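Local structure of minor fimbrium subunit Mfa5 (Porphyromonas gingivalis ATCC 33277, 6TO1) at residues P484-S489 / F521-V526; V92-V97 / W111-K116. The protein serves as an accessory subunit of the minor fimbriae, surface pili that mediate biofilm formation and adhesion to host cells and other oral bacteria. One frame throughout, in Å; residues are numbered along the deposited sequence.

Contact 1 of 2, residues P484-S489 / F521-V526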
loop_
_atom_site.group_PDB
_atom_site.type_symbol
_atom_site.label_atom_id
_atom_site.label_comp_id
_atom_site.label_asym_id
_atom_site.label_seq_id
_atom_site.Cartn_x
_atom_site.Cartn_y
_atom_site.Cartn_z
ATOM N N PRO A 484 -7.207 36.251 12.513
ATOM C CA PRO A 484 -7.754 35.380 13.558
ATOM C C PRO A 484 -6.764 34.311 14.000
ATOM O O PRO A 484 -5.901 33.871 13.242
ATOM C CB PRO A 484 -8.976 34.741 12.885
ATOM C CG PRO A 484 -8.584 34.664 11.437
ATOM C CD PRO A 484 -7.749 35.929 11.176
ATOM N N VAL A 485 -6.907 33.885 15.233
ATOM C CA VAL A 485 -6.100 32.789 15.744
ATOM C C VAL A 485 -6.850 31.480 15.528
ATOM O O VAL A 485 -8.060 31.463 15.306
ATOM C CB VAL A 485 -5.750 32.970 17.230
ATOM C CG1 VAL A 485 -4.849 34.192 17.415
ATOM C CG2 VAL A 485 -6.993 33.092 18.074
ATOM N N ASN A 486 -6.127 30.376 15.614
ATOM C CA ASN A 486 -6.712 29.039 15.503
ATOM C C ASN A 486 -6.845 28.457 16.903
ATOM O O ASN A 486 -5.850 28.083 17.533
ATOM C CB ASN A 486 -5.869 28.132 14.615
ATOM C CG ASN A 486 -6.479 26.741 14.459
ATOM O OD1 ASN A 486 -7.106 26.215 15.388
ATOM N ND2 ASN A 486 -6.278 26.127 13.284
ATOM N N THR A 487 -8.079 28.354 17.375
ATOM C CA THR A 487 -8.370 27.852 18.708
ATOM C C THR A 487 -8.809 26.396 18.718
ATOM O O THR A 487 -9.146 25.875 19.783
ATOM C CB THR A 487 -9.474 28.708 19.343
ATOM O OG1 THR A 487 -10.667 28.601 18.553
ATOM C CG2 THR A 487 -9.054 30.169 19.377
ATOM N N THR A 488 -8.810 25.732 17.573
ATOM C CA THR A 488 -9.268 24.348 17.475
ATOM C C THR A 488 -8.154 23.329 17.312
ATOM O O THR A 488 -8.199 22.255 17.919
ATOM C CB THR A 488 -10.239 24.219 16.298
ATOM O OG1 THR A 488 -9.581 24.553 15.073
ATOM C CG2 THR A 488 -11.402 25.141 16.502
ATOM N N SER A 489 -7.144 23.616 16.511
ATOM C CA SER A 489 -6.081 22.641 16.333
ATOM C C SER A 489 -5.291 22.424 17.614
ATOM O O SER A 489 -5.022 23.355 18.370
ATOM C CB SER A 489 -5.123 23.102 15.240
ATOM O OG SER A 489 -4.067 22.170 15.143
ATOM N N PHE A 521 -5.123 17.609 5.894
ATOM C CA PHE A 521 -3.973 17.670 6.778
ATOM C C PHE A 521 -4.290 18.434 8.070
ATOM O O PHE A 521 -5.118 19.341 8.077
ATOM C CB PHE A 521 -2.802 18.380 6.091
ATOM C CG PHE A 521 -2.138 17.590 5.007
ATOM C CD1 PHE A 521 -0.954 16.916 5.254
ATOM C CD2 PHE A 521 -2.686 17.527 3.739
ATOM C CE1 PHE A 521 -0.320 16.184 4.235
ATOM C CE2 PHE A 521 -2.074 16.801 2.733
ATOM C CZ PHE A 521 -0.891 16.124 2.991
ATOM N N PRO A 522 -3.591 18.105 9.150
ATOM C CA PRO A 522 -3.641 18.926 10.365
ATOM C C PRO A 522 -3.134 20.341 10.126
ATOM O O PRO A 522 -2.461 20.631 9.135
ATOM C CB PRO A 522 -2.719 18.183 11.337
ATOM C CG PRO A 522 -2.408 16.870 10.719
ATOM C CD PRO A 522 -2.634 16.989 9.258
ATOM N N ARG A 523 -3.448 21.215 11.080
ATOM C CA ARG A 523 -3.231 22.657 10.945
ATOM C C ARG A 523 -2.238 23.151 11.987
ATOM O O ARG A 523 -2.621 23.372 13.149
ATOM C CB ARG A 523 -4.566 23.390 11.090
ATOM C CG ARG A 523 -5.574 23.119 9.961
ATOM C CD ARG A 523 -5.535 24.204 8.898
ATOM N NE ARG A 523 -6.088 25.474 9.394
ATOM C CZ ARG A 523 -7.386 25.752 9.453
ATOM N NH1 ARG A 523 -8.273 24.865 9.036
ATOM N NH2 ARG A 523 -7.802 26.914 9.933
ATOM N N PRO A 524 -0.971 23.362 11.620
ATOM C CA PRO A 524 -0.012 23.920 12.576
ATOM C C PRO A 524 -0.377 25.339 12.998
ATOM O O PRO A 524 -0.939 26.129 12.225
ATOM C CB PRO A 524 1.319 23.896 11.806
ATOM C CG PRO A 524 1.113 22.918 10.669
ATOM C CD PRO A 524 -0.341 23.087 10.313
ATOM N N THR A 525 -0.026 25.672 14.230
ATOM C CA THR A 525 -0.274 27.016 14.738
ATOM C C THR A 525 0.984 27.527 15.413
ATOM O O THR A 525 1.667 26.771 16.102
ATOM C CB THR A 525 -1.444 27.051 15.735
ATOM O OG1 THR A 525 -1.174 26.205 16.858
ATOM C CG2 THR A 525 -2.725 26.610 15.087
ATOM N N VAL A 526 1.274 28.828 15.243
ATOM C CA VAL A 526 2.545 29.374 15.690
ATOM C C VAL A 526 2.317 30.763 16.282
ATOM O O VAL A 526 1.411 31.502 15.872
ATOM C CB VAL A 526 3.608 29.462 14.568
ATOM C CG1 VAL A 526 3.896 28.085 13.971
ATOM C CG2 VAL A 526 3.184 30.401 13.495
HETATM O O HOH W 1 -4.929 20.255 13.329
HETATM O O HOH W 2 -2.171 23.990 17.555
#
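N486 and S489 lean against R523 and T525 where an Asx turn in the loop after helix 475-480 meets the chain running into strand 525-526. The turn-bearing loop is thus bonded to a run whose other side packs on hairpin strand 90-98, through P524 on K94 and A96. N486 comes first: its CB rests 3.5 Å from CG2 of T525, the two side chains crossing at about a right angle. With CG anti to the backbone nitrogen (chi1 -179°), its amide is carried to R523, where ND2 sits over one face of the guanidinium, 3.8 Å from NH2, with the two planes 64° apart. This is contact without a bond; D499 instead joins them, accepting from N486 ND2 and forming a salt bridge with R523 NH2. On the turn side, N486 OD1 is gripped by three donors, T488 N, T488 OG1 and S489 N, which fixes the rotation of the amide. The S489 N bond is the straighter of the two from backbone nitrogens. S489 supplies the direct hydrogen bond between the segments, OG donating to R523 O at 2.7 Å, with the donor tilted 29° from the carbonyl plane. A water adds a second route, donating to S489 OG at 2.8 Å and accepting from R523 N at 2.9 Å.

Contact 2 of 2, residues V92-V97 / W111-K116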
loop_
_atom_site.group_PDB
_atom_site.type_symbol
_atom_site.label_atom_id
_atom_site.label_comp_id
_atom_site.label_asym_id
_atom_site.label_seq_id
_atom_site.Cartn_x
_atom_site.Cartn_y
_atom_site.Cartn_z
ATOM N N VAL A 92 -2.078 11.170 6.482
ATOM C CA VAL A 92 -1.362 12.410 6.201
ATOM C C VAL A 92 -1.016 13.077 7.524
ATOM O O VAL A 92 -1.705 12.884 8.518
ATOM C CB VAL A 92 -2.171 13.372 5.320
ATOM C CG1 VAL A 92 -2.440 12.745 3.952
ATOM C CG2 VAL A 92 -3.463 13.800 6.033
ATOM N N ASP A 93 0.061 13.856 7.524
ATOM C CA ASP A 93 0.474 14.603 8.699
ATOM C C ASP A 93 1.140 15.886 8.217
ATOM O O ASP A 93 1.671 15.966 7.108
ATOM C CB ASP A 93 1.432 13.803 9.574
ATOM C CG ASP A 93 1.508 14.323 11.008
ATOM O OD1 ASP A 93 0.661 15.137 11.432
ATOM O OD2 ASP A 93 2.455 13.919 11.699
ATOM N N LYS A 94 1.153 16.870 9.098
ATOM C CA LYS A 94 1.713 18.172 8.780
ATOM C C LYS A 94 2.151 18.794 10.092
ATOM O O LYS A 94 1.452 18.672 11.095
ATOM C CB LYS A 94 0.687 19.041 8.056
ATOM C CG LYS A 94 1.178 20.452 7.701
ATOM C CD LYS A 94 0.095 21.245 6.993
ATOM C CE LYS A 94 0.540 22.694 6.794
ATOM N NZ LYS A 94 -0.628 23.562 6.519
ATOM N N TYR A 95 3.307 19.452 10.079
ATOM C CA TYR A 95 3.754 20.123 11.288
ATOM C C TYR A 95 4.745 21.219 10.930
ATOM O O TYR A 95 5.426 21.166 9.898
ATOM C CB TYR A 95 4.387 19.134 12.271
ATOM C CG TYR A 95 5.269 18.108 11.586
ATOM C CD1 TYR A 95 6.593 18.385 11.302
ATOM C CD2 TYR A 95 4.761 16.863 11.214
ATOM C CE1 TYR A 95 7.399 17.460 10.664
ATOM C CE2 TYR A 95 5.567 15.928 10.595
ATOM C CZ TYR A 95 6.887 16.233 10.325
ATOM O OH TYR A 95 7.708 15.316 9.708
ATOM N N ALA A 96 4.832 22.201 11.831
ATOM C CA ALA A 96 5.744 23.333 11.694
ATOM C C ALA A 96 6.794 23.231 12.790
ATOM O O ALA A 96 6.451 23.224 13.975
ATOM C CB ALA A 96 4.993 24.659 11.795
ATOM N N VAL A 97 8.063 23.176 12.404
ATOM C CA VAL A 97 9.152 23.053 13.367
ATOM C C VAL A 97 9.854 24.415 13.461
ATOM O O VAL A 97 10.360 24.912 12.449
ATOM C CB VAL A 97 10.148 21.947 12.978
ATOM C CG1 VAL A 97 11.244 21.831 14.043
ATOM C CG2 VAL A 97 9.414 20.601 12.790
ATOM N N TRP A 111 9.896 28.949 10.484
ATOM C CA TRP A 111 9.472 27.583 10.766
ATOM C C TRP A 111 9.657 26.760 9.507
ATOM O O TRP A 111 9.438 27.241 8.393
ATOM C CB TRP A 111 7.997 27.514 11.205
ATOM C CG TRP A 111 7.684 28.271 12.463
ATOM C CD1 TRP A 111 7.573 27.758 13.725
ATOM C CD2 TRP A 111 7.412 29.680 12.577
ATOM N NE1 TRP A 111 7.270 28.761 14.613
ATOM C CE2 TRP A 111 7.168 29.948 13.929
ATOM C CE3 TRP A 111 7.365 30.733 11.664
ATOM C CZ2 TRP A 111 6.882 31.229 14.389
ATOM C CZ3 TRP A 111 7.084 31.992 12.125
ATOM C CH2 TRP A 111 6.842 32.226 13.467
ATOM N N ASP A 112 10.031 25.500 9.694
ATOM C CA ASP A 112 10.099 24.555 8.588
ATOM C C ASP A 112 8.829 23.709 8.619
ATOM O O ASP A 112 8.572 23.002 9.594
ATOM C CB ASP A 112 11.344 23.683 8.684
ATOM C CG ASP A 112 12.610 24.424 8.281
ATOM O OD1 ASP A 112 12.587 25.188 7.298
ATOM O OD2 ASP A 112 13.623 24.222 8.970
ATOM N N VAL A 113 8.035 23.799 7.567
ATOM C CA VAL A 113 6.733 23.142 7.504
ATOM C C VAL A 113 6.880 21.892 6.651
ATOM O O VAL A 113 7.321 21.967 5.502
ATOM C CB VAL A 113 5.668 24.087 6.925
ATOM C CG1 VAL A 113 4.344 23.356 6.736
ATOM C CG2 VAL A 113 5.495 25.311 7.833
ATOM N N THR A 114 6.492 20.753 7.193
ATOM C CA THR A 114 6.562 19.495 6.463
ATOM C C THR A 114 5.143 18.976 6.293
ATOM O O THR A 114 4.374 18.996 7.252
ATOM C CB THR A 114 7.394 18.453 7.198
ATOM O OG1 THR A 114 8.779 18.813 7.164
ATOM C CG2 THR A 114 7.226 17.067 6.506
ATOM N N LEU A 115 4.800 18.555 5.075
ATOM C CA LEU A 115 3.596 17.784 4.785
ATOM C C LEU A 115 4.043 16.378 4.416
ATOM O O LEU A 115 4.958 16.210 3.597
ATOM C CB LEU A 115 2.792 18.398 3.642
ATOM C CG LEU A 115 1.997 19.650 4.025
ATOM C CD1 LEU A 115 2.995 20.822 4.020
ATOM C CD2 LEU A 115 0.853 19.862 3.084
ATOM N N LYS A 116 3.415 15.381 5.030
ATOM C CA LYS A 116 3.885 14.006 4.943
ATOM C C LYS A 116 2.714 13.079 4.648
ATOM O O LYS A 116 1.642 13.198 5.254
ATOM C CB LYS A 116 4.553 13.593 6.240
ATOM C CG LYS A 116 5.091 12.170 6.266
ATOM C CD LYS A 116 5.471 11.758 7.692
ATOM C CE LYS A 116 6.787 12.350 8.147
ATOM N NZ LYS A 116 7.098 11.996 9.568
HETATM O O HOH W 3 4.434 12.201 11.247
#
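D93-K116, Y95-T114 and V97-D112 each close a ring of two backbone hydrogen bonds, pairing strands 90-98 and 110-119 as an antiparallel beta hairpin. The short segments run 165° apart in direction with axes 4.4 Å apart. Between those rings lie the non-hydrogen-bonded pairs K94-L115 and A96-V113, where CA-H...O contacts such as K94 CA to T114 O (3.2 Å) add to the pairing.

On the face carrying Y95, T114 and K116, the tyrosine lies beside T114, pointing the same way: CG stands between the backbone nitrogen and carbonyl carbon (chi1 41°), and the ring meets T114 obliquely, CE1 3.6 Å from T114 CB. K116 bends at its third torsion and comes to the ring edge, near the ring plane, where NZ makes a weak hydrogen bond of 3.4 Å to Y95 OH. A water bridges K116 NZ to D93 OD2, which lie 5.5 Å apart, too far for a salt bridge.

On the face of K94, A96, V113 and L115, the contacts across the strands are between hydrocarbon parts. The extended K94 chain lies alongside L115, CG to CG 3.9 Å, and its CE reaches CG1 of V113, also at 3.9 Å; A96 CB packs on V113 CG2.

Further out, strand 463-473 pairs with the far edge of 110-119. R470 forms a salt bridge with D112, T468 hydrogen-bonds T114 OG1, and Y469 and I471 cover V113. D415 and V413 of strand 408-417 pack on L115, and D415 also touches K94. An intramolecular isopeptide ties strand 90-98 covalently to strand 501-510, probably stiffening the domain, as such bonds do in other pilus proteins. The straight K94 chain, CG anti to the backbone nitrogen (chi1 179°), ends in it: NZ is joined to CG of N501.

Contacts 1 and 2 have centres about 12 Å apart and touch directly, the run into strand 525-526 lying against the hairpin. F521 CE1 packs 3.5 Å from V92 CB, P522 O comes within 3.4 Å of K94 CD, and V526 CG1 lies 3.5 Å from W111 NE1. Segment 521-526 therefore meets the hairpin while its R523 and T525 meet the 484-489 loop. N501 follows D499 by two residues, so the residue bonded to K94 in contact 2 and the acidic residue serving contact 1 are close neighbours along the chain. Neither the magnesium nor the calcium site takes a ligand residue from these segments.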